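Long-range contact in mitochondrial enolase superfamily member 1 (Homo sapiens, PDB 4A35), which catalyses the magnesium-dependent dehydration of L-fuconate to 2-keto-3-deoxy-L-fuconate in the breakdown of L-fucose: residues 82-96 with 113-127. Numbering follows the deposited sequence. Where two conformers were deposited one is given.
Sequences LKDIVGDFRGFYRQL and HLATAAVLNAVWDLW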
ATOM      1  N   LEU A  82      -6.518 -16.511  24.166  1.00 24.03           N
ATOM      2  CA  LEU A  82      -6.384 -17.089  22.818  1.00 23.57           C
ATOM      3  C   LEU A  82      -7.729 -17.661  22.315  1.00 27.96           C
ATOM      4  O   LEU A  82      -8.027 -17.541  21.124  1.00 24.23           O
ATOM      5  CB  LEU A  82      -5.283 -18.165  22.783  1.00 23.17           C
ATOM      6  CG  LEU A  82      -4.984 -18.790  21.396  1.00 25.30           C
ATOM      7  CD1 LEU A  82      -4.605 -17.702  20.338  1.00 24.44           C
ATOM      8  CD2 LEU A  82      -3.932 -19.843  21.508  1.00 28.35           C
ATOM      9  N   LYS A  83      -8.564 -18.211  23.240  1.00 27.66           N
ATOM     10  CA  LYS A  83      -9.890 -18.749  22.925  1.00 27.95           C
ATOM     11  C   LYS A  83     -10.788 -17.680  22.269  1.00 32.00           C
ATOM     12  O   LYS A  83     -11.502 -17.981  21.308  1.00 29.73           O
ATOM     13  CB  LYS A  83     -10.567 -19.280  24.209  1.00 31.96           C
ATOM     14  CG  LYS A  83     -11.821 -20.079  23.950  1.00 41.82           C
ATOM     15  N   ASP A  84     -10.685 -16.426  22.765  1.00 29.67           N
ATOM     16  CA  ASP A  84     -11.452 -15.268  22.315  1.00 28.39           C
ATOM     17  C   ASP A  84     -11.023 -14.802  20.937  1.00 30.05           C
ATOM     18  O   ASP A  84     -11.867 -14.306  20.190  1.00 28.68           O
ATOM     19  CB  ASP A  84     -11.322 -14.109  23.325  1.00 29.40           C
ATOM     20  CG  ASP A  84     -12.123 -14.315  24.610  1.00 36.08           C
ATOM     21  OD1 ASP A  84     -13.004 -15.203  24.631  1.00 38.78           O
ATOM     22  OD2 ASP A  84     -11.910 -13.547  25.563  1.00 36.73           O
ATOM     23  N   ILE A  85      -9.718 -14.915  20.633  1.00 24.43           N
ATOM     24  CA  ILE A  85      -9.157 -14.561  19.324  1.00 23.42           C
ATOM     25  C   ILE A  85      -9.627 -15.600  18.297  1.00 26.83           C
ATOM     26  O   ILE A  85     -10.293 -15.239  17.339  1.00 26.12           O
ATOM     27  CB  ILE A  85      -7.598 -14.465  19.354  1.00 26.33           C
ATOM     28  CG1 ILE A  85      -7.117 -13.300  20.263  1.00 26.21           C
ATOM     29  CG2 ILE A  85      -7.051 -14.338  17.894  1.00 26.43           C
ATOM     30  CD1 ILE A  85      -5.581 -13.233  20.502  1.00 31.92           C
ATOM     31  N   VAL A  86      -9.303 -16.879  18.519  1.00 26.39           N
ATOM     32  CA  VAL A  86      -9.569 -17.979  17.572  1.00 28.04           C
ATOM     33  C   VAL A  86     -11.090 -18.232  17.451  1.00 32.19           C
ATOM     34  O   VAL A  86     -11.529 -18.715  16.414  1.00 31.23           O
ATOM     35  CB  VAL A  86      -8.726 -19.280  17.847  1.00 34.24           C
ATOM     36  CG1 VAL A  86      -7.219 -18.959  17.873  1.00 33.79           C
ATOM     37  CG2 VAL A  86      -9.147 -19.979  19.127  1.00 34.45           C
ATOM     38  N   GLY A  87     -11.854 -17.844  18.472  1.00 29.21           N
ATOM     39  CA  GLY A  87     -13.310 -17.953  18.516  1.00 29.58           C
ATOM     40  C   GLY A  87     -14.022 -16.918  17.656  1.00 31.31           C
ATOM     41  O   GLY A  87     -15.194 -17.098  17.314  1.00 30.05           O
ATOM     42  N   ASP A  88     -13.339 -15.806  17.320  1.00 26.54           N
ATOM     43  CA  ASP A  88     -13.879 -14.755  16.423  1.00 24.45           C
ATOM     44  C   ASP A  88     -12.678 -14.188  15.707  1.00 26.45           C
ATOM     45  O   ASP A  88     -12.262 -13.044  15.966  1.00 24.03           O
ATOM     46  CB  ASP A  88     -14.687 -13.670  17.172  1.00 25.91           C
ATOM     47  CG  ASP A  88     -15.246 -12.578  16.255  1.00 27.59           C
ATOM     48  OD1 ASP A  88     -15.280 -12.795  15.004  1.00 25.86           O
ATOM     49  OD2 ASP A  88     -15.637 -11.519  16.772  1.00 29.38           O
ATOM     50  N   PHE A  89     -12.079 -15.021  14.831  1.00 23.81           N
ATOM     51  CA  PHE A  89     -10.831 -14.654  14.184  1.00 22.12           C
ATOM     52  C   PHE A  89     -11.082 -13.523  13.193  1.00 22.92           C
ATOM     53  O   PHE A  89     -10.255 -12.612  13.099  1.00 23.98           O
ATOM     54  CB  PHE A  89     -10.151 -15.869  13.567  1.00 23.55           C
ATOM     55  CG  PHE A  89      -8.649 -15.949  13.799  1.00 22.25           C
ATOM     56  CD1 PHE A  89      -7.875 -14.783  13.898  1.00 23.86           C
ATOM     57  CD2 PHE A  89      -8.012 -17.181  13.917  1.00 23.31           C
ATOM     58  CE1 PHE A  89      -6.480 -14.853  14.097  1.00 24.95           C
ATOM     59  CE2 PHE A  89      -6.613 -17.256  14.082  1.00 23.23           C
ATOM     60  CZ  PHE A  89      -5.858 -16.085  14.164  1.00 22.18           C
ATOM     61  N   ARG A  90     -12.266 -13.497  12.566  1.00 20.66           N
ATOM     62  CA  ARG A  90     -12.681 -12.388  11.687  1.00 20.52           C
ATOM     63  C   ARG A  90     -12.652 -11.038  12.444  1.00 21.45           C
ATOM     64  O   ARG A  90     -12.102 -10.063  11.937  1.00 20.31           O
ATOM     65  CB  ARG A  90     -14.104 -12.637  11.149  1.00 24.39           C
ATOM     66  CG  ARG A  90     -14.655 -11.445  10.374  1.00 19.96           C
ATOM     67  CD  ARG A  90     -16.065 -11.696   9.981  1.00 22.45           C
ATOM     68  NE  ARG A  90     -16.145 -12.900   9.158  1.00 24.43           N
ATOM     69  CZ  ARG A  90     -17.245 -13.615   8.969  1.00 32.01           C
ATOM     70  NH1 ARG A  90     -18.404 -13.223   9.502  1.00 26.70           N
ATOM     71  NH2 ARG A  90     -17.210 -14.704   8.221  1.00 21.94           N
ATOM     72  N   GLY A  91     -13.241 -11.007  13.645  1.00 19.80           N
ATOM     73  CA  GLY A  91     -13.272  -9.827  14.512  1.00 20.06           C
ATOM     74  C   GLY A  91     -11.884  -9.332  14.860  1.00 23.23           C
ATOM     75  O   GLY A  91     -11.594  -8.131  14.751  1.00 22.13           O
ATOM     76  N   PHE A  92     -10.992 -10.273  15.252  1.00 21.93           N
ATOM     77  CA  PHE A  92      -9.591  -9.920  15.600  1.00 21.14           C
ATOM     78  C   PHE A  92      -8.840  -9.382  14.364  1.00 20.83           C
ATOM     79  O   PHE A  92      -8.129  -8.354  14.440  1.00 18.16           O
ATOM     80  CB  PHE A  92      -8.877 -11.140  16.184  1.00 21.65           C
ATOM     81  CG  PHE A  92      -7.472 -10.844  16.636  1.00 21.32           C
ATOM     82  CD1 PHE A  92      -7.237 -10.032  17.748  1.00 23.82           C
ATOM     83  CD2 PHE A  92      -6.383 -11.350  15.939  1.00 23.37           C
ATOM     84  CE1 PHE A  92      -5.945  -9.803  18.199  1.00 23.83           C
ATOM     85  CE2 PHE A  92      -5.073 -11.107  16.390  1.00 26.36           C
ATOM     86  CZ  PHE A  92      -4.869 -10.320  17.507  1.00 23.08           C
ATOM     87  N   TYR A  93      -9.049 -10.061  13.205  1.00 17.53           N
ATOM     88  CA  TYR A  93      -8.500  -9.619  11.932  1.00 17.48           C
ATOM     89  C   TYR A  93      -8.928  -8.160  11.626  1.00 19.62           C
ATOM     90  O   TYR A  93      -8.081  -7.304  11.323  1.00 18.15           O
ATOM     91  CB  TYR A  93      -8.957 -10.568  10.805  1.00 17.03           C
ATOM     92  CG  TYR A  93      -8.298 -10.244   9.485  1.00 18.29           C
ATOM     93  CD1 TYR A  93      -8.851  -9.295   8.616  1.00 20.85           C
ATOM     94  CD2 TYR A  93      -7.063 -10.805   9.146  1.00 18.31           C
ATOM     95  CE1 TYR A  93      -8.230  -8.978   7.408  1.00 20.64           C
ATOM     96  CE2 TYR A  93      -6.405 -10.458   7.973  1.00 17.77           C
ATOM     97  CZ  TYR A  93      -6.988  -9.535   7.108  1.00 22.90           C
ATOM     98  OH  TYR A  93      -6.322  -9.179   5.959  1.00 22.13           O
ATOM     99  N   ARG A  94     -10.246  -7.856  11.777  1.00 17.88           N
ATOM    100  CA  ARG A  94     -10.772  -6.506  11.538  1.00 17.93           C
ATOM    101  C   ARG A  94     -10.134  -5.473  12.525  1.00 19.46           C
ATOM    102  O   ARG A  94      -9.873  -4.342  12.136  1.00 20.40           O
ATOM    103  CB  ARG A  94     -12.315  -6.504  11.650  1.00 15.96           C
ATOM    104  CG  ARG A  94     -12.991  -5.160  11.402  1.00 18.17           C
ATOM    105  CD  ARG A  94     -12.932  -4.708   9.940  1.00 19.22           C
ATOM    106  NE  ARG A  94     -13.673  -5.604   9.052  1.00 22.40           N
ATOM    107  CZ  ARG A  94     -14.990  -5.546   8.874  1.00 27.45           C
ATOM    108  NH1 ARG A  94     -15.712  -4.621   9.503  1.00 21.97           N
ATOM    109  NH2 ARG A  94     -15.594  -6.401   8.067  1.00 19.89           N
ATOM    110  N   GLN A  95      -9.892  -5.850  13.779  0.50 16.83           N
ATOM    111  CA  GLN A  95      -9.310  -4.886  14.726  0.50 17.75           C
ATOM    112  C   GLN A  95      -7.848  -4.534  14.351  0.50 21.78           C
ATOM    113  O   GLN A  95      -7.479  -3.342  14.384  0.50 21.92           O
ATOM    114  CB  GLN A  95      -9.404  -5.379  16.173  0.50 19.29           C
ATOM    115  CG  GLN A  95      -8.849  -4.372  17.173  0.50 23.23           C
ATOM    116  CD  GLN A  95      -9.470  -2.970  17.201  0.50 26.66           C
ATOM    117  OE1 GLN A  95      -9.158  -2.049  16.363  0.50 12.90           O
ATOM    118  NE2 GLN A  95     -10.147  -2.717  18.337  0.50 17.29           N
ATOM    119  N   LEU A  96      -7.066  -5.533  13.903  1.00 18.82           N
ATOM    120  CA  LEU A  96      -5.692  -5.287  13.460  1.00 19.05           C
ATOM    121  C   LEU A  96      -5.628  -4.468  12.158  1.00 21.71           C
ATOM    122  O   LEU A  96      -4.741  -3.615  12.027  1.00 21.06           O
ATOM    123  CB  LEU A  96      -4.921  -6.586  13.220  1.00 19.48           C
ATOM    124  CG  LEU A  96      -4.577  -7.447  14.450  1.00 24.96           C
ATOM    125  CD1 LEU A  96      -3.549  -8.505  14.083  1.00 26.79           C
ATOM    126  CD2 LEU A  96      -4.028  -6.605  15.591  1.00 26.93           C
ATOM    127  N   HIS A 113       0.519  -3.711   6.995  1.00 13.78           N
ATOM    128  CA  HIS A 113       0.007  -5.056   6.655  1.00 14.45           C
ATOM    129  C   HIS A 113       1.084  -6.127   6.847  1.00 17.05           C
ATOM    130  O   HIS A 113       0.777  -7.248   7.304  1.00 14.48           O
ATOM    131  CB  HIS A 113      -0.587  -5.092   5.255  1.00 16.22           C
ATOM    132  CG  HIS A 113      -1.797  -5.982   5.157  1.00 16.37           C
ATOM    133  ND1 HIS A 113      -2.851  -5.871   6.050  1.00 16.04           N
ATOM    134  CD2 HIS A 113      -2.139  -6.860   4.179  1.00 15.89           C
ATOM    135  CE1 HIS A 113      -3.728  -6.788   5.673  1.00 15.35           C
ATOM    136  NE2 HIS A 113      -3.369  -7.357   4.511  1.00 16.02           N
ATOM    137  N   LEU A 114       2.351  -5.809   6.503  1.00 14.81           N
ATOM    138  CA  LEU A 114       3.472  -6.728   6.781  1.00 16.20           C
ATOM    139  C   LEU A 114       3.550  -7.022   8.291  1.00 16.32           C
ATOM    140  O   LEU A 114       3.618  -8.202   8.699  1.00 15.79           O
ATOM    141  CB  LEU A 114       4.790  -6.088   6.307  1.00 16.45           C
ATOM    142  CG  LEU A 114       4.904  -5.885   4.766  1.00 19.48           C
ATOM    143  CD1 LEU A 114       6.264  -5.346   4.428  1.00 16.91           C
ATOM    144  CD2 LEU A 114       4.747  -7.241   4.007  1.00 17.53           C
ATOM    145  N   ALA A 115       3.420  -5.962   9.122  1.00 14.30           N
ATOM    146  CA  ALA A 115       3.420  -6.120  10.557  1.00 15.31           C
ATOM    147  C   ALA A 115       2.226  -6.966  11.018  1.00 16.72           C
ATOM    148  O   ALA A 115       2.370  -7.814  11.888  1.00 15.98           O
ATOM    149  CB  ALA A 115       3.410  -4.754  11.249  1.00 15.24           C
ATOM    150  N   THR A 116       1.032  -6.691  10.467  1.00 15.34           N
ATOM    151  CA  THR A 116      -0.171  -7.463  10.779  1.00 14.84           C
ATOM    152  C   THR A 116       0.054  -8.965  10.444  1.00 16.63           C
ATOM    153  O   THR A 116      -0.295  -9.859  11.269  1.00 15.90           O
ATOM    154  CB  THR A 116      -1.396  -6.929   9.972  1.00 18.95           C
ATOM    155  OG1 THR A 116      -1.672  -5.577  10.354  1.00 19.22           O
ATOM    156  CG2 THR A 116      -2.638  -7.803  10.170  1.00 17.00           C
ATOM    157  N   ALA A 117       0.703  -9.250   9.280  1.00 15.48           N
ATOM    158  CA  ALA A 117       0.951 -10.644   8.882  1.00 15.95           C
ATOM    159  C   ALA A 117       1.895 -11.329   9.893  1.00 16.59           C
ATOM    160  O   ALA A 117       1.618 -12.465  10.292  1.00 15.45           O
ATOM    161  CB  ALA A 117       1.556 -10.732   7.456  1.00 16.00           C
ATOM    162  N   ALA A 118       2.889 -10.600  10.406  1.00 15.50           N
ATOM    163  CA  ALA A 118       3.849 -11.152  11.375  1.00 15.63           C
ATOM    164  C   ALA A 118       3.157 -11.527  12.702  1.00 20.06           C
ATOM    165  O   ALA A 118       3.388 -12.623  13.233  1.00 19.03           O
ATOM    166  CB  ALA A 118       4.990 -10.154  11.621  1.00 15.34           C
ATOM    167  N   VAL A 119       2.260 -10.648  13.188  1.00 17.49           N
ATOM    168  CA  VAL A 119       1.507 -10.872  14.439  1.00 17.36           C
ATOM    169  C   VAL A 119       0.548 -12.050  14.237  1.00 17.60           C
ATOM    170  O   VAL A 119       0.522 -12.993  15.063  1.00 17.04           O
ATOM    171  CB  VAL A 119       0.777  -9.573  14.873  1.00 19.32           C
ATOM    172  CG1 VAL A 119      -0.243  -9.835  15.974  1.00 17.99           C
ATOM    173  CG2 VAL A 119       1.794  -8.493  15.310  1.00 17.75           C
ATOM    174  N   LEU A 120      -0.267 -11.975  13.162  1.00 16.91           N
ATOM    175  CA  LEU A 120      -1.234 -13.068  12.873  1.00 16.28           C
ATOM    176  C   LEU A 120      -0.524 -14.431  12.648  1.00 20.89           C
ATOM    177  O   LEU A 120      -1.045 -15.472  13.121  1.00 18.95           O
ATOM    178  CB  LEU A 120      -2.097 -12.688  11.662  1.00 15.94           C
ATOM    179  CG  LEU A 120      -3.212 -11.656  11.921  1.00 20.05           C
ATOM    180  CD1 LEU A 120      -3.927 -11.234  10.606  1.00 19.93           C
ATOM    181  CD2 LEU A 120      -4.268 -12.213  12.896  1.00 23.01           C
ATOM    182  N   ASN A 121       0.670 -14.455  11.986  1.00 19.16           N
ATOM    183  CA  ASN A 121       1.450 -15.682  11.806  1.00 20.24           C
ATOM    184  C   ASN A 121       1.800 -16.297  13.156  1.00 19.27           C
ATOM    185  O   ASN A 121       1.752 -17.502  13.279  1.00 17.43           O
ATOM    186  CB  ASN A 121       2.744 -15.465  10.968  1.00 19.81           C
ATOM    187  CG  ASN A 121       2.435 -15.258   9.474  1.00 22.68           C
ATOM    188  OD1 ASN A 121       1.347 -15.600   8.998  1.00 18.45           O
ATOM    189  ND2 ASN A 121       3.384 -14.731   8.692  1.00 16.78           N
ATOM    190  N   ALA A 122       2.203 -15.452  14.164  1.00 17.06           N
ATOM    191  CA  ALA A 122       2.539 -15.934  15.497  1.00 17.83           C
ATOM    192  C   ALA A 122       1.272 -16.537  16.196  1.00 20.88           C
ATOM    193  O   ALA A 122       1.349 -17.573  16.859  1.00 20.87           O
ATOM    194  CB  ALA A 122       3.165 -14.789  16.321  1.00 17.88           C
ATOM    195  N   VAL A 123       0.090 -15.956  15.958  1.00 18.51           N
ATOM    196  CA  VAL A 123      -1.136 -16.491  16.576  1.00 18.32           C
ATOM    197  C   VAL A 123      -1.505 -17.860  15.944  1.00 21.35           C
ATOM    198  O   VAL A 123      -1.841 -18.795  16.668  1.00 20.64           O
ATOM    199  CB  VAL A 123      -2.308 -15.456  16.477  1.00 21.89           C
ATOM    200  CG1 VAL A 123      -3.620 -16.053  16.976  1.00 21.14           C
ATOM    201  CG2 VAL A 123      -1.985 -14.169  17.267  1.00 21.59           C
ATOM    202  N   TRP A 124      -1.416 -17.980  14.595  1.00 19.40           N
ATOM    203  CA  TRP A 124      -1.692 -19.275  13.893  1.00 17.94           C
ATOM    204  C   TRP A 124      -0.691 -20.338  14.369  1.00 19.81           C
ATOM    205  O   TRP A 124      -1.085 -21.469  14.641  1.00 19.28           O
ATOM    206  CB  TRP A 124      -1.620 -19.091  12.378  1.00 16.42           C
ATOM    207  CG  TRP A 124      -2.892 -18.507  11.836  1.00 17.82           C
ATOM    208  CD1 TRP A 124      -3.155 -17.186  11.576  1.00 20.31           C
ATOM    209  CD2 TRP A 124      -4.107 -19.218  11.586  1.00 18.08           C
ATOM    210  NE1 TRP A 124      -4.473 -17.031  11.212  1.00 19.98           N
ATOM    211  CE2 TRP A 124      -5.052 -18.277  11.108  1.00 20.49           C
ATOM    212  CE3 TRP A 124      -4.461 -20.587  11.629  1.00 19.15           C
ATOM    213  CZ2 TRP A 124      -6.351 -18.645  10.739  1.00 19.04           C
ATOM    214  CZ3 TRP A 124      -5.732 -20.964  11.187  1.00 21.35           C
ATOM    215  CH2 TRP A 124      -6.659 -19.999  10.751  1.00 20.81           C
ATOM    216  N   ASP A 125       0.588 -19.954  14.552  1.00 17.67           N
ATOM    217  CA  ASP A 125       1.612 -20.911  15.041  1.00 18.13           C
ATOM    218  C   ASP A 125       1.249 -21.411  16.431  1.00 22.49           C
ATOM    219  O   ASP A 125       1.174 -22.633  16.658  1.00 21.70           O
ATOM    220  CB  ASP A 125       3.006 -20.265  15.044  1.00 19.45           C
ATOM    221  CG  ASP A 125       4.110 -21.229  15.499  1.00 25.95           C
ATOM    222  OD1 ASP A 125       4.249 -22.333  14.870  1.00 23.39           O
ATOM    223  OD2 ASP A 125       4.864 -20.862  16.431  1.00 22.13           O
ATOM    224  N   LEU A 126       0.894 -20.475  17.314  1.00 19.89           N
ATOM    225  CA  LEU A 126       0.508 -20.797  18.678  1.00 19.88           C
ATOM    226  C   LEU A 126      -0.726 -21.711  18.726  1.00 23.37           C
ATOM    227  O   LEU A 126      -0.720 -22.739  19.434  1.00 22.09           O
ATOM    228  CB  LEU A 126       0.243 -19.484  19.427  1.00 20.19           C
ATOM    229  CG  LEU A 126      -0.238 -19.604  20.881  1.00 22.47           C
ATOM    230  CD1 LEU A 126       0.745 -20.445  21.758  1.00 21.41           C
ATOM    231  CD2 LEU A 126      -0.453 -18.195  21.480  1.00 23.61           C
ATOM    232  N   TRP A 127      -1.769 -21.353  17.990  1.00 20.38           N
ATOM    233  CA  TRP A 127      -3.012 -22.117  17.944  1.00 22.54           C
ATOM    234  C   TRP A 127      -2.728 -23.553  17.448  1.00 25.15           C
ATOM    235  O   TRP A 127      -3.114 -24.530  18.113  1.00 22.83           O
ATOM    236  CB  TRP A 127      -4.029 -21.381  17.013  1.00 21.65           C
ATOM    237  CG  TRP A 127      -5.377 -22.031  16.918  1.00 23.38           C
ATOM    238  CD1 TRP A 127      -5.903 -22.967  17.765  1.00 26.86           C
ATOM    239  CD2 TRP A 127      -6.379 -21.789  15.918  1.00 22.84           C
ATOM    240  NE1 TRP A 127      -7.158 -23.332  17.350  1.00 26.52           N
ATOM    241  CE2 TRP A 127      -7.504 -22.572  16.261  1.00 27.15           C
ATOM    242  CE3 TRP A 127      -6.489 -20.881  14.852  1.00 23.05           C
ATOM    243  CZ2 TRP A 127      -8.675 -22.582  15.485  1.00 26.74           C
ATOM    244  CZ3 TRP A 127      -7.663 -20.864  14.110  1.00 25.12           C
ATOM    245  CH2 TRP A 127      -8.746 -21.690  14.442  1.00 25.75           C
TER
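The CE2-CZ rim of F89 lies over one face of the W124 indole, the planes 12° apart but slid so far that the rings barely overlap. F89 CE2 is 3.5 Å from W124 CE2, and W127 CE3 lies over the same W124 face. W127 meets the phenyl ring of F89 at its edge, CZ3 standing 3.7 Å from F89 CD2. One face of the W127 indole is taken by V86, whose CB sits 3.8 Å from the six-membered ring centroid, almost on the ring normal, a CH-pi contact. I85 CG2 lies on one face of F89 and also on one face of F92, whose opposite face carries L96 CG. The cluster of F89, W124 and W127 joins helices 82-86 and 89-96 to helix 113-127 within the N-terminal capping domain of this mandelate racemase/muconate lactonizing enzyme family member, the second running at 148° to it.

Knobs-into-holes packing organises the interface. F89 enters the hole formed by L120, V123, W124 and W127; in return L120 fits among F89, F92, Y93 and L96, its two methyls facing different rings. CD2 reaches the edge of the F92 ring and lies 3.6 Å from F89 CE1, whereas CD1 comes within 3.5 Å of Y93 CD2. V123, with CG1 anti to its backbone N (chi1 174°), extends that methyl between L82, I85 and F89. Strand 36-44 packs against V123 and L126, and helix 335-348 of the barrel domain touches F89 and W124, so the cluster lies near the boundary of the two domains. At the other end the Y93 hydroxyl, hydrogen-bonded to E108, borders the edge of the H113 imidazole, which itself bonds E338; Y93 OH lies 3.5 Å from H113 CE1.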